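Local coordinates for protein iron transport multicopper oxidase FET3 (Saccharomyces cerevisiae, PDB 1ZPU) that oxidises ferrous to ferric iron for high-affinity iron uptake, using four copper ions and reducing oxygen to water, and also oxidises cuprous copper, at residues S136-E141 with I171-M176; I192-G197 with I230-R235. All blocks are in the same frame, centred on the assembly; numbering follows the deposited sequence.

In the fold
Both contacts lie in the second plastocyanin-like domain of this multicopper oxidase. Following the chain, strand 133-142 comes first. A connection containing helix 147-154 then returns to strand 169-172, and contact 1 closes that loop at an outermost strand of the sheet. Strand 187-194 follows, beside strand 133-142 on its other flank. Contact 2 opens there and closes a second loop, largely of strands, with the turn leading into strand 235-241. The two loops follow in series. The centres of the two contacts are about 10 Å apart. They meet where Leu139 O probably accepts from Val195 N and Glu141 OE2 from Gly197 N. Contact 2 lies nearer the copper cluster, while contact 1 carries a glycan.

Contact 1: residues S136-E141 with I171-M176. With NAG (2-acetamido-2-deoxy-beta-D-glucopyranose), chain G; NAG (2-acetamido-2-deoxy-beta-D-glucopyranose), chain B; NAG (2-acetamido-2-deoxy-beta-D-glucopyranose), chain H.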
loop_
_atom_site.group_PDB
_atom_site.type_symbol
_atom_site.label_atom_id
_atom_site.label_comp_id
_atom_site.label_asym_id
_atom_site.label_seq_id
_atom_site.Cartn_x
_atom_site.Cartn_y
_atom_site.Cartn_z
ATOM N N SER A 136 -4.976 13.015 -12.395
ATOM C CA SER A 136 -5.171 11.844 -11.557
ATOM C C SER A 136 -6.498 11.924 -10.829
ATOM O O SER A 136 -7.089 12.996 -10.721
ATOM C CB SER A 136 -4.043 11.696 -10.537
ATOM O OG SER A 136 -2.768 11.909 -11.119
ATOM N N LEU A 137 -6.968 10.778 -10.352
ATOM C CA LEU A 137 -8.079 10.740 -9.441
ATOM C C LEU A 137 -7.648 9.884 -8.270
ATOM O O LEU A 137 -7.175 8.758 -8.471
ATOM C CB LEU A 137 -9.298 10.122 -10.096
ATOM C CG LEU A 137 -9.879 10.733 -11.361
ATOM C CD1 LEU A 137 -11.051 9.883 -11.769
ATOM C CD2 LEU A 137 -10.324 12.161 -11.146
ATOM N N SER A 138 -7.790 10.415 -7.056
ATOM C CA SER A 138 -7.482 9.671 -5.849
ATOM C C SER A 138 -8.766 9.145 -5.240
ATOM O O SER A 138 -9.475 9.888 -4.554
ATOM C CB SER A 138 -6.795 10.579 -4.828
ATOM O OG SER A 138 -5.567 11.099 -5.313
ATOM N N LEU A 139 -9.068 7.876 -5.488
ATOM C CA LEU A 139 -10.213 7.225 -4.874
ATOM C C LEU A 139 -9.867 6.814 -3.440
ATOM O O LEU A 139 -8.727 6.405 -3.144
ATOM C CB LEU A 139 -10.626 5.989 -5.671
ATOM C CG LEU A 139 -10.574 6.004 -7.202
ATOM C CD1 LEU A 139 -10.913 4.619 -7.784
ATOM C CD2 LEU A 139 -11.514 7.033 -7.739
ATOM N N SER A 140 -10.858 6.913 -2.555
ATOM C CA SER A 140 -10.690 6.510 -1.160
ATOM C C SER A 140 -12.038 6.277 -0.510
ATOM O O SER A 140 -13.040 6.671 -1.073
ATOM C CB SER A 140 -9.922 7.585 -0.387
ATOM O OG SER A 140 -9.784 7.207 0.963
ATOM N N GLU A 141 -12.070 5.625 0.651
ATOM C CA GLU A 141 -13.272 5.664 1.500
ATOM C C GLU A 141 -13.054 6.723 2.577
ATOM O O GLU A 141 -11.920 7.156 2.792
ATOM C CB GLU A 141 -13.597 4.305 2.125
ATOM C CG GLU A 141 -12.705 3.903 3.314
ATOM C CD GLU A 141 -11.303 3.485 2.895
ATOM O OE1 GLU A 141 -11.147 2.323 2.423
ATOM O OE2 GLU A 141 -10.368 4.330 3.031
ATOM N N ILE A 171 -15.004 8.639 -1.448
ATOM C CA ILE A 171 -14.588 9.958 -1.892
ATOM C C ILE A 171 -13.609 9.903 -3.077
ATOM O O ILE A 171 -12.971 8.875 -3.312
ATOM C CB ILE A 171 -14.026 10.773 -0.721
ATOM C CG1 ILE A 171 -12.889 10.008 -0.028
ATOM C CG2 ILE A 171 -15.131 11.087 0.261
ATOM C CD1 ILE A 171 -12.073 10.857 0.867
ATOM N N VAL A 172 -13.564 10.989 -3.849
ATOM C CA VAL A 172 -12.580 11.206 -4.922
ATOM C C VAL A 172 -11.950 12.564 -4.726
ATOM O O VAL A 172 -12.663 13.540 -4.459
ATOM C CB VAL A 172 -13.176 11.216 -6.381
ATOM C CG1 VAL A 172 -12.731 10.031 -7.142
ATOM C CG2 VAL A 172 -14.698 11.359 -6.419
ATOM N N ASN A 173 -10.623 12.644 -4.883
ATOM C CA ASN A 173 -9.885 13.907 -4.676
ATOM C C ASN A 173 -10.362 14.643 -3.450
ATOM O O ASN A 173 -10.490 15.842 -3.469
ATOM C CB ASN A 173 -10.009 14.834 -5.878
ATOM C CG ASN A 173 -8.995 14.540 -6.933
ATOM O OD1 ASN A 173 -8.430 13.434 -6.983
ATOM N ND2 ASN A 173 -8.754 15.532 -7.798
ATOM N N ASN A 174 -10.654 13.900 -2.391
ATOM C CA ASN A 174 -11.073 14.459 -1.115
ATOM C C ASN A 174 -12.366 15.286 -1.146
ATOM O O ASN A 174 -12.518 16.237 -0.369
ATOM C CB ASN A 174 -9.923 15.229 -0.455
ATOM C CG ASN A 174 -8.708 14.350 -0.200
ATOM O OD1 ASN A 174 -8.694 13.524 0.706
ATOM N ND2 ASN A 174 -7.684 14.524 -1.009
ATOM N N THR A 175 -13.285 14.925 -2.037
ATOM C CA THR A 175 -14.711 15.313 -1.925
ATOM C C THR A 175 -15.598 14.218 -2.450
ATOM O O THR A 175 -15.156 13.110 -2.719
ATOM C CB THR A 175 -15.123 16.524 -2.784
ATOM O OG1 THR A 175 -14.247 16.626 -3.905
ATOM C CG2 THR A 175 -15.112 17.790 -1.981
ATOM N N MET A 176 -16.862 14.574 -2.616
ATOM C CA MET A 176 -17.825 13.753 -3.294
ATOM C C MET A 176 -18.372 14.527 -4.483
ATOM O O MET A 176 -18.175 15.736 -4.583
ATOM C CB MET A 176 -18.948 13.388 -2.336
ATOM C CG MET A 176 -18.531 12.370 -1.313
ATOM S SD MET A 176 -19.973 11.607 -0.584
ATOM C CE MET A 176 -20.326 10.264 -1.713
HETATM C C1 NAG G . -7.654 15.365 -8.728
HETATM C C2 NAG G . -7.937 16.298 -9.910
HETATM C C3 NAG G . -6.756 16.321 -10.872
HETATM C C4 NAG G . -5.414 16.560 -10.171
HETATM C C5 NAG G . -5.295 15.627 -8.984
HETATM C C6 NAG G . -4.094 16.074 -8.180
HETATM C C7 NAG G . -10.138 16.731 -10.891
HETATM C C8 NAG G . -11.211 16.286 -11.860
HETATM N N2 NAG G . -9.144 15.891 -10.602
HETATM O O3 NAG G . -6.966 17.353 -11.796
HETATM O O4 NAG G . -4.314 16.220 -10.999
HETATM O O5 NAG G . -6.422 15.743 -8.157
HETATM O O6 NAG G . -3.846 15.193 -7.113
HETATM O O7 NAG G . -10.208 17.852 -10.393
HETATM C C1 NAG B . -3.679 17.302 -11.695
HETATM C C2 NAG B . -2.335 16.783 -12.182
HETATM C C3 NAG B . -1.622 17.855 -12.999
HETATM C C4 NAG B . -2.491 18.463 -14.095
HETATM C C5 NAG B . -3.881 18.786 -13.557
HETATM C C6 NAG B . -4.848 19.104 -14.688
HETATM C C7 NAG B . -1.192 15.157 -10.765
HETATM C C8 NAG B . -0.439 14.947 -9.483
HETATM N N2 NAG B . -1.475 16.421 -11.070
HETATM O O3 NAG B . -0.445 17.310 -13.547
HETATM O O4 NAG B . -1.900 19.683 -14.474
HETATM O O5 NAG B . -4.421 17.706 -12.828
HETATM O O6 NAG B . -6.124 19.336 -14.139
HETATM O O7 NAG B . -1.520 14.204 -11.477
HETATM C C1 NAG H . -22.774 15.219 -3.031
HETATM C C2 NAG H . -22.486 16.132 -1.836
HETATM C C3 NAG H . -23.061 15.601 -0.523
HETATM C C4 NAG H . -24.516 15.171 -0.644
HETATM C C5 NAG H . -24.600 14.263 -1.873
HETATM C C6 NAG H . -26.019 13.841 -2.203
HETATM C C7 NAG H . -20.238 17.177 -1.497
HETATM C C8 NAG H . -20.520 18.475 -2.201
HETATM N N2 NAG H . -21.070 16.147 -1.637
HETATM O O3 NAG H . -22.967 16.557 0.506
HETATM O O4 NAG H . -24.878 14.490 0.545
HETATM O O5 NAG H . -24.161 15.004 -2.990
HETATM O O6 NAG H . -26.667 15.012 -2.650
HETATM O O7 NAG H . -19.219 17.031 -0.830
#
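Segments 136-141 and 171-176 run antiparallel. Ser140 and Ile171 form a hydrogen-bonded pair, with Ile171 N to Ser140 O at 2.8 Å and Ser140 N to Ile171 O at 3.0 Å. Leu139 and Val172 are the next, non-hydrogen-bonded pair. Asn173 N then bonds to Ser138 O, and a type I' turn from Val172 to Thr175 carries the chain away. The Asn173 side chain continues the pairing. Its OD1 accepts from Ser138 N at 3.1 Å, almost straight at the hydrogen (168°) and nearly along the C=O axis. This is an edge of the six-stranded sheet in the second plastocyanin-like domain. It is also a glycosylation site: Asn173 ND2 is bonded to C1 of the first sugar. One amide thus carries the glycan through ND2 and pairs with the strand through OD1. Ser136 OG donates to O7 of the second sugar at 2.6 Å. Leu139 and Val172 lie side by side, with CD2 of Leu139 against CG1 of Val172; both also touch Gln254. CG1 of Ile171 sits between its backbone N and carbonyl carbon (chi1 55°), 3.8 Å from Ser140 CB. Ser140 OG donates to Glu141 O and is also hydrogen-bonded to Lys117 NZ.

Contact 2: residues I192-G197 with I230-R235; sequences IVNVGG and ITVAQR
Asn194 meets the type II turn Thr231-Gln234 at the end of strand 187-194, in the second cupredoxin-like domain. Its backbone N donates to Gln234 O, and its O accepts from Ala233 N. Its CG is anti to the backbone N (chi1 -173°), which carries the amide over the start of the turn. ND2 donates to Ile230 O at 3.1 Å. That oxygen lies in the amide plane, but ND2 stands above the carbonyl plane of Ile230. OD1 accepts from Gly196 N at 2.8 Å and forms an Asx turn. Both ends of the buried amide are thus held, which should fix its rotation. Val232 crosses the Asn194 side chain obliquely, with its CB and CG1 against Gly196 O. Ile192 and Ile230 cross at about a right angle, CG2 of Ile192 against CD1 of Ile230. Val193 and Arg235 form a non-hydrogen-bonded antiparallel pair, and both branches of Val193 touch Arg235 CG, CG2 at 3.7 Å. Beyond CG the arginine bends twice (chi2 82°, chi3 78°), and its NH2 forms a salt bridge with Asp437 OD1. Its side chain also lies close to His62, a type 3 copper ligand. Arg235 NH1 donates to Ala233 O at 3.1 Å, in the carbonyl plane.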
loop_
_atom_site.group_PDB
_atom_site.type_symbol
_atom_site.label_atom_id
_atom_site.label_comp_id
_atom_site.label_asym_id
_atom_site.label_seq_id
_atom_site.Cartn_x
_atom_site.Cartn_y
_atom_site.Cartn_z
ATOM N N ILE A 192 -5.455 6.606 -12.030
ATOM C CA ILE A 192 -6.431 6.247 -11.008
ATOM C C ILE A 192 -5.704 5.577 -9.860
ATOM O O ILE A 192 -5.107 4.523 -10.051
ATOM C CB ILE A 192 -7.558 5.336 -11.562
ATOM C CG1 ILE A 192 -8.081 5.897 -12.868
ATOM C CG2 ILE A 192 -8.731 5.284 -10.617
ATOM C CD1 ILE A 192 -8.655 4.845 -13.801
ATOM N N VAL A 193 -5.741 6.199 -8.680
ATOM C CA VAL A 193 -5.040 5.671 -7.512
ATOM C C VAL A 193 -6.019 5.405 -6.391
ATOM O O VAL A 193 -6.789 6.300 -6.015
ATOM C CB VAL A 193 -3.981 6.668 -6.982
ATOM C CG1 VAL A 193 -3.188 6.046 -5.850
ATOM C CG2 VAL A 193 -3.037 7.133 -8.095
ATOM N N ASN A 194 -6.003 4.194 -5.843
ATOM C CA ASN A 194 -6.766 3.972 -4.620
ATOM C C ASN A 194 -5.947 4.249 -3.342
ATOM O O ASN A 194 -5.185 3.396 -2.880
ATOM C CB ASN A 194 -7.415 2.597 -4.599
ATOM C CG ASN A 194 -8.324 2.439 -3.426
ATOM O OD1 ASN A 194 -8.263 3.248 -2.481
ATOM N ND2 ASN A 194 -9.175 1.421 -3.452
ATOM N N VAL A 195 -6.094 5.456 -2.795
ATOM C CA VAL A 195 -5.342 5.867 -1.602
ATOM C C VAL A 195 -6.136 5.581 -0.324
ATOM O O VAL A 195 -5.948 6.230 0.698
ATOM C CB VAL A 195 -5.000 7.353 -1.683
ATOM C CG1 VAL A 195 -3.968 7.605 -2.805
ATOM C CG2 VAL A 195 -6.260 8.142 -1.945
ATOM N N GLY A 196 -7.050 4.620 -0.397
ATOM C CA GLY A 196 -7.896 4.282 0.736
ATOM C C GLY A 196 -7.153 3.425 1.744
ATOM O O GLY A 196 -6.026 2.971 1.498
ATOM N N GLY A 197 -7.786 3.214 2.894
ATOM C CA GLY A 197 -7.174 2.446 3.963
ATOM C C GLY A 197 -7.775 1.058 4.091
ATOM O O GLY A 197 -7.244 0.196 4.790
ATOM N N ILE A 230 -9.926 -1.883 -8.279
ATOM C CA ILE A 230 -8.709 -1.309 -7.700
ATOM C C ILE A 230 -8.718 -1.482 -6.186
ATOM O O ILE A 230 -9.595 -0.916 -5.503
ATOM C CB ILE A 230 -8.604 0.212 -7.985
ATOM C CG1 ILE A 230 -8.989 0.496 -9.442
ATOM C CG2 ILE A 230 -7.232 0.725 -7.666
ATOM C CD1 ILE A 230 -8.834 1.944 -9.848
ATOM N N THR A 231 -7.758 -2.254 -5.663
ATOM C CA THR A 231 -7.610 -2.420 -4.215
ATOM C C THR A 231 -6.901 -1.198 -3.675
ATOM O O THR A 231 -6.382 -0.394 -4.438
ATOM C CB THR A 231 -6.768 -3.680 -3.813
ATOM O OG1 THR A 231 -5.360 -3.392 -3.900
ATOM C CG2 THR A 231 -7.108 -4.910 -4.658
ATOM N N VAL A 232 -6.847 -1.054 -2.353
ATOM C CA VAL A 232 -6.133 0.093 -1.788
ATOM C C VAL A 232 -4.670 -0.043 -2.152
ATOM O O VAL A 232 -4.169 -1.158 -2.265
ATOM C CB VAL A 232 -6.307 0.232 -0.285
ATOM C CG1 VAL A 232 -7.755 0.430 0.036
ATOM C CG2 VAL A 232 -5.760 -0.961 0.441
ATOM N N ALA A 233 -4.019 1.093 -2.390
ATOM C CA ALA A 233 -2.585 1.151 -2.643
ATOM C C ALA A 233 -2.198 0.889 -4.088
ATOM O O ALA A 233 -1.096 1.212 -4.492
ATOM C CB ALA A 233 -1.823 0.206 -1.706
ATOM N N GLN A 234 -3.081 0.291 -4.877
ATOM C CA GLN A 234 -2.709 0.085 -6.273
ATOM C C GLN A 234 -3.061 1.241 -7.196
ATOM O O GLN A 234 -3.918 2.060 -6.868
ATOM C CB GLN A 234 -3.088 -1.298 -6.841
ATOM C CG GLN A 234 -4.492 -1.829 -6.680
ATOM C CD GLN A 234 -4.571 -3.352 -6.994
ATOM O OE1 GLN A 234 -3.612 -4.113 -6.757
ATOM N NE2 GLN A 234 -5.720 -3.790 -7.538
ATOM N N ARG A 235 -2.350 1.329 -8.318
ATOM C CA ARG A 235 -2.531 2.393 -9.287
ATOM C C ARG A 235 -2.795 1.772 -10.642
ATOM O O ARG A 235 -2.043 0.900 -11.077
ATOM C CB ARG A 235 -1.267 3.249 -9.370
ATOM C CG ARG A 235 -0.972 4.054 -8.137
ATOM C CD ARG A 235 -0.260 3.241 -7.058
ATOM N NE ARG A 235 1.157 3.070 -7.357
ATOM C CZ ARG A 235 1.898 2.029 -6.988
ATOM N NH1 ARG A 235 1.367 1.032 -6.301
ATOM N NH2 ARG A 235 3.179 1.976 -7.332
#